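Local coordinates for protein glycosyl transferase (Staphylococcus aureus, PDB 5U02) that belongs to the glycosyl transferases and carries beta-sheet domains of the E-set clan in its C-terminal half, with three copies in the assembly, at residues K289-G294 against E326-L331; F301-A306 against G317-T322. One frame throughout, in Å; residues are numbered along the deposited sequence.

Interaction 1 of 2, residues K289-G294 against E326-L331; sequences KIILTG and EVEILL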
ATOM      1  N   LYS A 289       5.420  26.040  34.019  1.00 29.70           N
ATOM      2  CA  LYS A 289       5.856  25.985  32.629  1.00 32.89           C
ATOM      3  C   LYS A 289       7.282  25.464  32.545  1.00 32.99           C
ATOM      4  O   LYS A 289       8.183  25.981  33.217  1.00 33.99           O
ATOM      5  CB  LYS A 289       5.755  27.359  31.957  1.00 34.30           C
ATOM      6  CG  LYS A 289       4.327  27.776  31.623  1.00 39.31           C
ATOM      7  CD  LYS A 289       4.254  29.220  31.131  1.00 47.33           C
ATOM      8  CE  LYS A 289       2.821  29.600  30.785  1.00 54.31           C
ATOM      9  NZ  LYS A 289       2.641  31.065  30.582  1.00 59.48           N
ATOM     10  N   ILE A 290       7.479  24.445  31.716  1.00 28.95           N
ATOM     11  CA  ILE A 290       8.795  23.888  31.430  1.00 25.52           C
ATOM     12  C   ILE A 290       9.189  24.335  30.029  1.00 28.25           C
ATOM     13  O   ILE A 290       8.391  24.228  29.089  1.00 27.46           O
ATOM     14  CB  ILE A 290       8.789  22.357  31.564  1.00 24.85           C
ATOM     15  CG1 ILE A 290       8.352  21.968  32.980  1.00 26.14           C
ATOM     16  CG2 ILE A 290      10.167  21.777  31.254  1.00 26.22           C
ATOM     17  CD1 ILE A 290       8.064  20.494  33.166  1.00 23.91           C
ATOM     18  N   ILE A 291      10.400  24.868  29.896  1.00 27.09           N
ATOM     19  CA  ILE A 291      10.876  25.445  28.643  1.00 26.90           C
ATOM     20  C   ILE A 291      12.050  24.612  28.143  1.00 28.56           C
ATOM     21  O   ILE A 291      13.058  24.455  28.846  1.00 25.40           O
ATOM     22  CB  ILE A 291      11.288  26.917  28.808  1.00 28.77           C
ATOM     23  CG1 ILE A 291      10.150  27.747  29.405  1.00 26.82           C
ATOM     24  CG2 ILE A 291      11.706  27.497  27.462  1.00 26.32           C
ATOM     25  CD1 ILE A 291       8.923  27.810  28.528  1.00 30.19           C
ATOM     26  N   LEU A 292      11.925  24.090  26.928  1.00 29.40           N
ATOM     27  CA  LEU A 292      13.012  23.390  26.258  1.00 26.42           C
ATOM     28  C   LEU A 292      13.603  24.329  25.218  1.00 29.53           C
ATOM     29  O   LEU A 292      12.881  24.816  24.340  1.00 29.92           O
ATOM     30  CB  LEU A 292      12.517  22.105  25.603  1.00 23.45           C
ATOM     31  CG  LEU A 292      11.853  21.075  26.520  1.00 29.16           C
ATOM     32  CD1 LEU A 292      11.444  19.856  25.714  1.00 26.96           C
ATOM     33  CD2 LEU A 292      12.777  20.689  27.665  1.00 28.94           C
ATOM     34  N   THR A 293      14.905  24.591  25.321  1.00 23.86           N
ATOM     35  CA  THR A 293      15.589  25.513  24.422  1.00 25.24           C
ATOM     36  C   THR A 293      16.667  24.768  23.646  1.00 25.23           C
ATOM     37  O   THR A 293      17.568  24.168  24.245  1.00 27.04           O
ATOM     38  CB  THR A 293      16.199  26.685  25.193  1.00 26.95           C
ATOM     39  OG1 THR A 293      15.192  27.284  26.019  1.00 34.40           O
ATOM     40  CG2 THR A 293      16.732  27.732  24.231  1.00 22.68           C
ATOM     41  N   GLY A 294      16.567  24.795  22.319  1.00 21.86           N
ATOM     42  CA  GLY A 294      17.643  24.302  21.480  1.00 20.18           C
ATOM     43  C   GLY A 294      18.805  25.277  21.518  1.00 25.04           C
ATOM     44  O   GLY A 294      18.647  26.455  21.151  1.00 25.39           O
ATOM     45  N   GLU A 326      12.357  26.990  20.844  1.00 35.14           N
ATOM     46  CA  GLU A 326      11.794  27.076  22.184  1.00 34.04           C
ATOM     47  C   GLU A 326      10.443  26.381  22.229  1.00 31.91           C
ATOM     48  O   GLU A 326       9.564  26.652  21.402  1.00 22.91           O
ATOM     49  CB  GLU A 326      11.655  28.528  22.645  1.00 41.10           C
ATOM     50  CG  GLU A 326      12.970  29.139  23.086  1.00 49.03           C
ATOM     51  CD  GLU A 326      12.850  30.605  23.416  1.00 55.74           C
ATOM     52  OE1 GLU A 326      13.413  31.024  24.447  1.00 58.57           O
ATOM     53  OE2 GLU A 326      12.195  31.338  22.644  1.00 60.24           O
ATOM     54  N   VAL A 327      10.283  25.503  23.213  1.00 31.83           N
ATOM     55  CA  VAL A 327       9.074  24.719  23.405  1.00 31.35           C
ATOM     56  C   VAL A 327       8.588  24.951  24.825  1.00 30.73           C
ATOM     57  O   VAL A 327       9.389  24.948  25.768  1.00 31.00           O
ATOM     58  CB  VAL A 327       9.336  23.222  23.149  1.00 38.07           C
ATOM     59  CG1 VAL A 327       8.270  22.372  23.788  1.00 37.28           C
ATOM     60  CG2 VAL A 327       9.406  22.956  21.654  1.00 43.11           C
ATOM     61  N   GLU A 328       7.285  25.159  24.981  1.00 29.52           N
ATOM     62  CA  GLU A 328       6.676  25.362  26.286  1.00 28.98           C
ATOM     63  C   GLU A 328       5.771  24.185  26.619  1.00 27.42           C
ATOM     64  O   GLU A 328       4.955  23.765  25.792  1.00 24.21           O
ATOM     65  CB  GLU A 328       5.878  26.664  26.330  1.00 29.67           C
ATOM     66  CG  GLU A 328       5.050  26.819  27.591  1.00 34.55           C
ATOM     67  CD  GLU A 328       4.058  27.953  27.494  1.00 38.74           C
ATOM     68  OE1 GLU A 328       4.456  29.108  27.736  1.00 44.15           O
ATOM     69  OE2 GLU A 328       2.883  27.691  27.167  1.00 40.87           O
ATOM     70  N   ILE A 329       5.917  23.662  27.829  1.00 25.60           N
ATOM     71  CA  ILE A 329       5.039  22.625  28.348  1.00 24.19           C
ATOM     72  C   ILE A 329       4.275  23.258  29.498  1.00 27.42           C
ATOM     73  O   ILE A 329       4.831  23.474  30.581  1.00 29.38           O
ATOM     74  CB  ILE A 329       5.808  21.378  28.790  1.00 26.60           C
ATOM     75  CG1 ILE A 329       6.532  20.755  27.590  1.00 30.84           C
ATOM     76  CG2 ILE A 329       4.856  20.367  29.420  1.00 25.64           C
ATOM     77  CD1 ILE A 329       7.402  19.564  27.933  1.00 30.04           C
ATOM     78  N   LEU A 330       3.007  23.589  29.251  1.00 27.41           N
ATOM     79  CA  LEU A 330       2.137  24.202  30.254  1.00 28.21           C
ATOM     80  C   LEU A 330       1.562  23.096  31.130  1.00 25.55           C
ATOM     81  O   LEU A 330       0.651  22.375  30.719  1.00 25.95           O
ATOM     82  CB  LEU A 330       1.032  25.008  29.581  1.00 29.96           C
ATOM     83  CG  LEU A 330      -0.012  25.656  30.491  1.00 33.46           C
ATOM     84  CD1 LEU A 330       0.648  26.642  31.445  1.00 35.28           C
ATOM     85  CD2 LEU A 330      -1.106  26.339  29.674  1.00 29.70           C
ATOM     86  N   LEU A 331       2.091  22.967  32.346  1.00 24.16           N
ATOM     87  CA  LEU A 331       1.710  21.883  33.238  1.00 26.03           C
ATOM     88  C   LEU A 331       0.319  22.114  33.823  1.00 31.51           C
ATOM     89  O   LEU A 331      -0.187  23.238  33.879  1.00 35.05           O
ATOM     90  CB  LEU A 331       2.725  21.743  34.371  1.00 25.93           C
ATOM     91  CG  LEU A 331       4.145  21.370  33.964  1.00 25.03           C
ATOM     92  CD1 LEU A 331       5.053  21.412  35.173  1.00 26.53           C
ATOM     93  CD2 LEU A 331       4.149  19.989  33.333  1.00 27.00           C
TER

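Interaction 2 of 2, residues F301-A306 against G317-T322; sequences FEEGMA and GMLSQT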
ATOM      1  N   PHE A 301       8.967  19.712  18.194  1.00 19.11           N
ATOM      2  CA  PHE A 301       8.234  18.658  18.872  1.00 19.29           C
ATOM      3  C   PHE A 301       6.769  18.731  18.472  1.00 24.42           C
ATOM      4  O   PHE A 301       6.254  19.803  18.129  1.00 24.15           O
ATOM      5  CB  PHE A 301       8.371  18.771  20.401  1.00 20.53           C
ATOM      6  CG  PHE A 301       9.762  18.496  20.909  1.00 19.10           C
ATOM      7  CD1 PHE A 301      10.729  19.488  20.895  1.00 22.31           C
ATOM      8  CD2 PHE A 301      10.100  17.241  21.393  1.00 22.02           C
ATOM      9  CE1 PHE A 301      12.011  19.234  21.356  1.00 24.98           C
ATOM     10  CE2 PHE A 301      11.377  16.979  21.855  1.00 27.64           C
ATOM     11  CZ  PHE A 301      12.336  17.979  21.840  1.00 26.71           C
ATOM     12  N   GLU A 302       6.101  17.581  18.510  1.00 24.89           N
ATOM     13  CA  GLU A 302       4.676  17.541  18.216  1.00 28.66           C
ATOM     14  C   GLU A 302       3.897  18.270  19.304  1.00 30.49           C
ATOM     15  O   GLU A 302       4.111  18.043  20.499  1.00 28.85           O
ATOM     16  CB  GLU A 302       4.198  16.095  18.095  1.00 33.96           C
ATOM     17  CG  GLU A 302       4.721  15.172  19.185  1.00 33.39           C
ATOM     18  CD  GLU A 302       3.954  13.855  19.273  1.00 31.84           C
ATOM     19  OE1 GLU A 302       4.363  12.988  20.073  1.00 32.29           O
ATOM     20  OE2 GLU A 302       2.943  13.690  18.557  1.00 25.49           O
ATOM     21  N   GLU A 303       2.998  19.153  18.892  1.00 27.13           N
ATOM     22  CA  GLU A 303       2.198  19.886  19.857  1.00 26.64           C
ATOM     23  C   GLU A 303       1.048  19.022  20.357  1.00 25.28           C
ATOM     24  O   GLU A 303       0.580  18.111  19.671  1.00 28.57           O
ATOM     25  CB  GLU A 303       1.671  21.183  19.239  1.00 27.17           C
ATOM     26  CG  GLU A 303       2.777  22.171  18.866  1.00 24.06           C
ATOM     27  CD  GLU A 303       2.235  23.537  18.495  1.00 28.61           C
ATOM     28  OE1 GLU A 303       1.305  23.609  17.669  1.00 35.56           O
ATOM     29  OE2 GLU A 303       2.726  24.543  19.045  1.00 30.83           O
ATOM     30  N   GLY A 304       0.601  19.311  21.574  1.00 28.12           N
ATOM     31  CA  GLY A 304      -0.495  18.573  22.166  1.00 27.04           C
ATOM     32  C   GLY A 304      -0.179  18.084  23.560  1.00 27.37           C
ATOM     33  O   GLY A 304       0.663  18.663  24.252  1.00 29.01           O
ATOM     34  N   MET A 305      -0.834  17.002  23.972  1.00 32.09           N
ATOM     35  CA  MET A 305      -0.677  16.501  25.330  1.00 34.77           C
ATOM     36  C   MET A 305       0.753  16.046  25.585  1.00 35.23           C
ATOM     37  O   MET A 305       1.427  15.511  24.701  1.00 34.19           O
ATOM     38  CB  MET A 305      -1.643  15.347  25.578  1.00 38.50           C
ATOM     39  CG  MET A 305      -3.098  15.746  25.444  1.00 47.37           C
ATOM     40  SD  MET A 305      -4.196  14.322  25.435  1.00 55.10           S
ATOM     41  CE  MET A 305      -5.728  15.102  24.930  1.00 52.71           C
ATOM     42  N   ALA A 306       1.207  16.266  26.814  1.00 29.73           N
ATOM     43  CA  ALA A 306       2.538  15.877  27.240  1.00 26.48           C
ATOM     44  C   ALA A 306       2.488  15.632  28.738  1.00 22.35           C
ATOM     45  O   ALA A 306       1.510  15.970  29.407  1.00 25.42           O
ATOM     46  CB  ALA A 306       3.577  16.943  26.877  1.00 28.35           C
ATOM     47  N   GLY A 317       0.561  17.997  30.918  1.00 25.31           N
ATOM     48  CA  GLY A 317       0.788  19.336  30.414  1.00 25.53           C
ATOM     49  C   GLY A 317       0.380  19.433  28.961  1.00 26.80           C
ATOM     50  O   GLY A 317      -0.048  18.456  28.345  1.00 24.59           O
ATOM     51  N   MET A 318       0.510  20.641  28.419  1.00 30.04           N
ATOM     52  CA  MET A 318       0.244  20.909  27.010  1.00 29.25           C
ATOM     53  C   MET A 318       1.497  21.497  26.382  1.00 26.28           C
ATOM     54  O   MET A 318       2.020  22.509  26.863  1.00 28.48           O
ATOM     55  CB  MET A 318      -0.945  21.855  26.842  1.00 37.77           C
ATOM     56  CG  MET A 318      -2.266  21.134  26.607  1.00 50.95           C
ATOM     57  SD  MET A 318      -2.414  20.554  24.904  1.00 53.05           S
ATOM     58  CE  MET A 318      -2.166  22.095  24.027  1.00 50.35           C
ATOM     59  N   LEU A 319       1.976  20.862  25.315  1.00 25.22           N
ATOM     60  CA  LEU A 319       3.197  21.281  24.645  1.00 26.36           C
ATOM     61  C   LEU A 319       2.850  22.183  23.473  1.00 28.16           C
ATOM     62  O   LEU A 319       1.952  21.870  22.685  1.00 32.36           O
ATOM     63  CB  LEU A 319       3.999  20.069  24.162  1.00 22.86           C
ATOM     64  CG  LEU A 319       5.413  20.300  23.609  1.00 20.46           C
ATOM     65  CD1 LEU A 319       6.286  19.071  23.822  1.00 19.54           C
ATOM     66  CD2 LEU A 319       5.402  20.671  22.128  1.00 20.77           C
ATOM     67  N   SER A 320       3.568  23.296  23.355  1.00 28.51           N
ATOM     68  CA  SER A 320       3.414  24.194  22.223  1.00 32.13           C
ATOM     69  C   SER A 320       4.787  24.687  21.793  1.00 32.84           C
ATOM     70  O   SER A 320       5.647  24.972  22.632  1.00 28.58           O
ATOM     71  CB  SER A 320       2.499  25.377  22.559  1.00 32.23           C
ATOM     72  OG  SER A 320       3.030  26.135  23.628  1.00 37.69           O
ATOM     73  N   GLN A 321       4.988  24.765  20.481  1.00 34.82           N
ATOM     74  CA  GLN A 321       6.247  25.222  19.901  1.00 30.68           C
ATOM     75  C   GLN A 321       6.186  26.740  19.805  1.00 30.95           C
ATOM     76  O   GLN A 321       5.648  27.290  18.843  1.00 33.72           O
ATOM     77  CB  GLN A 321       6.473  24.570  18.541  1.00 28.29           C
ATOM     78  CG  GLN A 321       7.867  24.772  17.988  1.00 27.16           C
ATOM     79  CD  GLN A 321       8.757  23.572  18.224  1.00 29.81           C
ATOM     80  OE1 GLN A 321       8.293  22.432  18.236  1.00 33.72           O
ATOM     81  NE2 GLN A 321      10.042  23.823  18.433  1.00 31.96           N
ATOM     82  N   THR A 322       6.735  27.423  20.813  1.00 29.35           N
ATOM     83  CA  THR A 322       6.590  28.873  20.910  1.00 30.88           C
ATOM     84  C   THR A 322       7.493  29.601  19.924  1.00 34.19           C
ATOM     85  O   THR A 322       7.124  30.659  19.408  1.00 34.48           O
ATOM     86  CB  THR A 322       6.881  29.332  22.338  1.00 36.19           C
ATOM     87  OG1 THR A 322       8.200  28.918  22.712  1.00 38.13           O
ATOM     88  CG2 THR A 322       5.868  28.723  23.304  1.00 32.88           C
TER

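Interaction 1 of 2, residues K289-G294 against E326-L331
K289 lays its CD and CE over one face of the E328 carboxylate, while S320 and T322 of the adjoining strand lie toward the opposite face. At the base of that group, I291 CD1 rests 3.9 Å from E328 CB. These residues stand on one side of an antiparallel strand pair in an E-set domain, where strands 289-294 and 326-331 run at 163° to each other. In the lysine, CG is anti to the carbonyl carbon (chi1 -75°) and the chain runs extended from there, carrying CD to 3.4 Å from E328 OE1. K289 NZ itself reaches E328 OE1 only at 3.9 Å, a long salt bridge, and its stronger partner is D312 of the second subunit; within this strand pair the carboxylate is therefore met mainly by lysine methylenes.

Regular backbone pairing fixes the register. I290 pairs with I329, and L292 with V327, each through two hydrogen bonds; the bond from I329 N to I290 O is 2.8 Å, with 160° at the hydrogen. Between them, I291 and E328 form a non-hydrogen-bonded pair, with I291 CA 3.3 Å from V327 O in a CA-H...O contact.

The reverse side is buried and apolar, formed by I290, L292, V327 and I329. I290 CB and I329 CB approach to 4.2 Å. Beyond this pair, I290 CD1 reaches across to L331 CD1 at 3.7 Å.

Interaction 2 of 2, residues F301-A306 against G317-T322
E303 and Q321 reach toward each other's segment, each offering a side-chain oxygen to a backbone N-H. E303 OE2 receives Q321 N at 2.7 Å on its anti lone pair, the one away from the other carboxylate oxygen. In return, Q321 OE1 accepts F301 N at 2.8 Å, in the amide plane on a lone pair, with 165° at the hydrogen. The glutamine starts with CG anti to the backbone N (chi1 -169°) and then bends at chi2, which brings its amide up to the loop; NE2 is bonded to Y299 O, fixing the rotation of the group. Two side chains thus continue the cross-strand linkage where regular pairing gives way to loop 301-303.

Next to these two bonds, L319 packs its methyls against the same loop. Its CD2 lies 3.4 Å from E302 O and 3.9 Å from F301 CB, whereas the phenylalanine ring leads away from this segment onto V327.

Farther along, the pairing passes into the antiparallel hairpin of strands 304-310 and 313-323. G304 and L319 exchange two backbone bonds; at the backbone angles of G304 a CB would collide with the preceding carbonyl oxygen. M318 folds at chi2 and chi3, bringing SD to 3.6 Å from G304 C. At the A306-G317 pair the donors stand well above the carbonyl planes, although G317 N is only 2.7 Å from A306 O.

E302 turns to H350 and T348, while M305 packs on T348 of the second subunit and M305 of the third. Within the sheet, strand 326-331 flanks 317-322 on its other edge, and strand 345-347 borders strand 304-310 on the side away from the hairpin partner.

In the fold
Both interactions belong to one antiparallel sheet, where strands 326-331 and 313-323 are neighbours, and interaction 2 is nested within the chain loop that interaction 1 closes. Their centres are about 8 Å apart. Direct joints are the probable hydrogen bonds L330 N to M318 O and E328 O to S320 N, with V327 CG1 packed 3.5 Å from L319 CG. Interaction 1 is regular pairing, with one buried apolar face and one partly exposed face. Interaction 2 is more deeply buried overall, yet its loop end is fastened by side-chain oxygens. Both meet the second subunit: interaction 1 includes a salt bridge to it, while interaction 2 contributes methionine packing.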